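Local coordinates for flavohemoprotein (Vibrio cholerae O1 biovar El Tor, PDB 4EH1) that probably detoxifies nitric oxide by converting it with oxygen and NAD(P)H to nitrate, this piece being the reductase domain that binds FAD, at residues 175-178 with 184-187. Residues are numbered along the deposited sequence; the frame is centred on the assembly and turned at random.
Sequences VWYR and DVLQ
Trp176 and Leu186 both turn CG anti to their own carbonyl carbon (chi1 -73° and -69°), which lays the two side chains next to each other on one face of the sheet. Leu186 CB sits over the five-membered part of the indole, 3.6 Å from Trp176 CD1, a CH-pi contact, while Leu186 CD1 lies over the same face farther on, beside NE1 and CE2. Tyr177 uses the same first torsion on the other face, where Val185 CG2 lies over its ring, 3.7 Å from Tyr177 CD2, and Val185 CG1 stands above the rim at CE2 and CZ. At the far end of that ring, Tyr177 OH is hydrogen-bonded to ND1 of His156. The backbones meet as parallel strands, 186-187 being the short outermost strand added to 172-177 in the parallel sheet of the NAD-binding domain, an alpha-beta-alpha sandwich. Two bonds between the segments set their register: Leu186 N donates to Val175 O at 2.9 Å, nearly straight at 167°, and Leu186 O accepts from Tyr177 N at 2.9 Å. Leu186 thus uses both its backbone polar groups on the neighbouring strand, and Trp176 CA also approaches Leu186 O at 3.1 Å in a CA-H...O contact. At one end a water joins Val175 N to Asp184 O; at the other the backbone pairing runs on from Tyr177 to Gly188, and a second water, 2.8 Å from Gln187 NE2, donates to Arg178 O.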
ATOM      1  N   VAL A 175       5.662 -23.226  -3.057  1.00 22.71           N
ATOM      2  CA  VAL A 175       6.514 -22.067  -2.876  1.00 21.36           C
ATOM      3  C   VAL A 175       7.923 -22.430  -2.314  1.00 28.19           C
ATOM      4  O   VAL A 175       8.044 -23.312  -1.482  1.00 26.19           O
ATOM      5  CB  VAL A 175       5.824 -21.059  -1.963  1.00 28.28           C
ATOM      6  CG1 VAL A 175       6.796 -19.951  -1.549  1.00 29.54           C
ATOM      7  CG2 VAL A 175       4.549 -20.471  -2.682  1.00 22.04           C
ATOM      8  N   TRP A 176       8.974 -21.764  -2.804  1.00 21.77           N
ATOM      9  CA  TRP A 176      10.339 -21.914  -2.284  1.00 22.45           C
ATOM     10  C   TRP A 176      10.839 -20.567  -1.703  1.00 28.81           C
ATOM     11  O   TRP A 176      10.631 -19.500  -2.311  1.00 26.28           O
ATOM     12  CB  TRP A 176      11.309 -22.321  -3.398  1.00 22.50           C
ATOM     13  CG  TRP A 176      11.203 -23.730  -3.880  1.00 24.12           C
ATOM     14  CD1 TRP A 176      12.019 -24.760  -3.575  1.00 25.79           C
ATOM     15  CD2 TRP A 176      10.222 -24.247  -4.782  1.00 24.35           C
ATOM     16  NE1 TRP A 176      11.607 -25.893  -4.215  1.00 26.62           N
ATOM     17  CE2 TRP A 176      10.515 -25.609  -4.977  1.00 24.77           C
ATOM     18  CE3 TRP A 176       9.116 -23.688  -5.436  1.00 24.76           C
ATOM     19  CZ2 TRP A 176       9.747 -26.435  -5.800  1.00 25.01           C
ATOM     20  CZ3 TRP A 176       8.364 -24.499  -6.271  1.00 23.30           C
ATOM     21  CH2 TRP A 176       8.691 -25.861  -6.446  1.00 23.10           C
ATOM     22  N   TYR A 177      11.483 -20.610  -0.534  1.00 26.04           N
ATOM     23  CA  TYR A 177      12.119 -19.421   0.043  1.00 24.54           C
ATOM     24  C   TYR A 177      13.602 -19.708  -0.013  1.00 32.43           C
ATOM     25  O   TYR A 177      14.071 -20.749   0.485  1.00 27.52           O
ATOM     26  CB  TYR A 177      11.710 -19.191   1.504  1.00 27.16           C
ATOM     27  CG  TYR A 177      10.295 -18.690   1.769  1.00 27.21           C
ATOM     28  CD1 TYR A 177       9.484 -18.196   0.738  1.00 24.15           C
ATOM     29  CD2 TYR A 177       9.776 -18.689   3.073  1.00 27.87           C
ATOM     30  CE1 TYR A 177       8.186 -17.728   1.000  1.00 23.82           C
ATOM     31  CE2 TYR A 177       8.481 -18.237   3.341  1.00 28.05           C
ATOM     32  CZ  TYR A 177       7.687 -17.755   2.286  1.00 25.99           C
ATOM     33  OH  TYR A 177       6.397 -17.287   2.543  1.00 26.55           O
ATOM     34  N   ARG A 178      14.346 -18.814  -0.647  1.00 29.69           N
ATOM     35  CA  ARG A 178      15.789 -19.023  -0.786  1.00 31.23           C
ATOM     36  C   ARG A 178      16.513 -18.947   0.560  1.00 34.70           C
ATOM     37  O   ARG A 178      17.463 -19.678   0.790  1.00 31.06           O
ATOM     38  CB  ARG A 178      16.390 -17.976  -1.705  1.00 27.33           C
ATOM     39  CG  ARG A 178      17.833 -18.201  -2.070  1.00 32.87           C
ATOM     40  CD  ARG A 178      18.348 -16.977  -2.781  1.00 35.18           C
ATOM     41  NE  ARG A 178      18.555 -15.864  -1.862  1.00 33.74           N
ATOM     42  CZ  ARG A 178      18.769 -14.619  -2.263  1.00 34.43           C
ATOM     43  NH1 ARG A 178      18.810 -14.344  -3.557  1.00 29.76           N
ATOM     44  NH2 ARG A 178      18.948 -13.658  -1.375  1.00 32.18           N
ATOM     45  N   ASP A 184       5.085 -25.350   5.269  1.00 54.22           N
ATOM     46  CA  ASP A 184       4.627 -25.612   3.906  1.00 54.99           C
ATOM     47  C   ASP A 184       5.323 -24.779   2.818  1.00 46.06           C
ATOM     48  O   ASP A 184       4.698 -24.383   1.841  1.00 48.48           O
ATOM     49  CB  ASP A 184       3.109 -25.431   3.795  1.00 64.99           C
ATOM     50  CG  ASP A 184       2.520 -26.179   2.606  1.00 76.63           C
ATOM     51  OD1 ASP A 184       2.672 -27.421   2.556  1.00 85.50           O
ATOM     52  OD2 ASP A 184       1.928 -25.527   1.713  1.00 74.46           O
ATOM     53  N   VAL A 185       6.605 -24.485   2.994  1.00 39.00           N
ATOM     54  CA  VAL A 185       7.406 -24.009   1.870  1.00 37.41           C
ATOM     55  C   VAL A 185       8.688 -24.807   1.830  1.00 36.49           C
ATOM     56  O   VAL A 185       9.141 -25.341   2.844  1.00 39.24           O
ATOM     57  CB  VAL A 185       7.754 -22.495   1.935  1.00 32.44           C
ATOM     58  CG1 VAL A 185       6.489 -21.658   2.237  1.00 31.20           C
ATOM     59  CG2 VAL A 185       8.836 -22.259   2.928  1.00 38.49           C
ATOM     60  N   LEU A 186       9.295 -24.889   0.661  1.00 31.69           N
ATOM     61  CA  LEU A 186      10.561 -25.589   0.590  1.00 31.70           C
ATOM     62  C   LEU A 186      11.666 -24.543   0.675  1.00 34.31           C
ATOM     63  O   LEU A 186      11.554 -23.460   0.112  1.00 33.95           O
ATOM     64  CB  LEU A 186      10.637 -26.368  -0.708  1.00 33.34           C
ATOM     65  CG  LEU A 186       9.649 -27.533  -0.699  1.00 37.55           C
ATOM     66  CD1 LEU A 186       9.417 -28.023  -2.103  1.00 36.27           C
ATOM     67  CD2 LEU A 186      10.218 -28.642   0.170  1.00 40.66           C
ATOM     68  N   GLN A 187      12.714 -24.861   1.402  1.00 39.40           N
ATOM     69  CA  GLN A 187      13.840 -23.955   1.539  1.00 41.50           C
ATOM     70  C   GLN A 187      14.868 -24.229   0.449  1.00 39.81           C
ATOM     71  O   GLN A 187      15.316 -25.356   0.272  1.00 49.19           O
ATOM     72  CB  GLN A 187      14.485 -24.149   2.913  1.00 39.87           C
ATOM     73  CG  GLN A 187      15.496 -23.099   3.220  1.00 46.55           C
ATOM     74  CD  GLN A 187      15.850 -23.050   4.696  1.00 55.90           C
ATOM     75  OE1 GLN A 187      15.471 -23.934   5.472  1.00 58.25           O
ATOM     76  NE2 GLN A 187      16.573 -22.006   5.091  1.00 48.95           N
TER
HETATM   77  O   HOH W   1       3.904 -23.942  -0.660  1.00 36.25           O
HETATM   78  O   HOH W   2      18.471 -21.191   3.131  1.00 48.92           O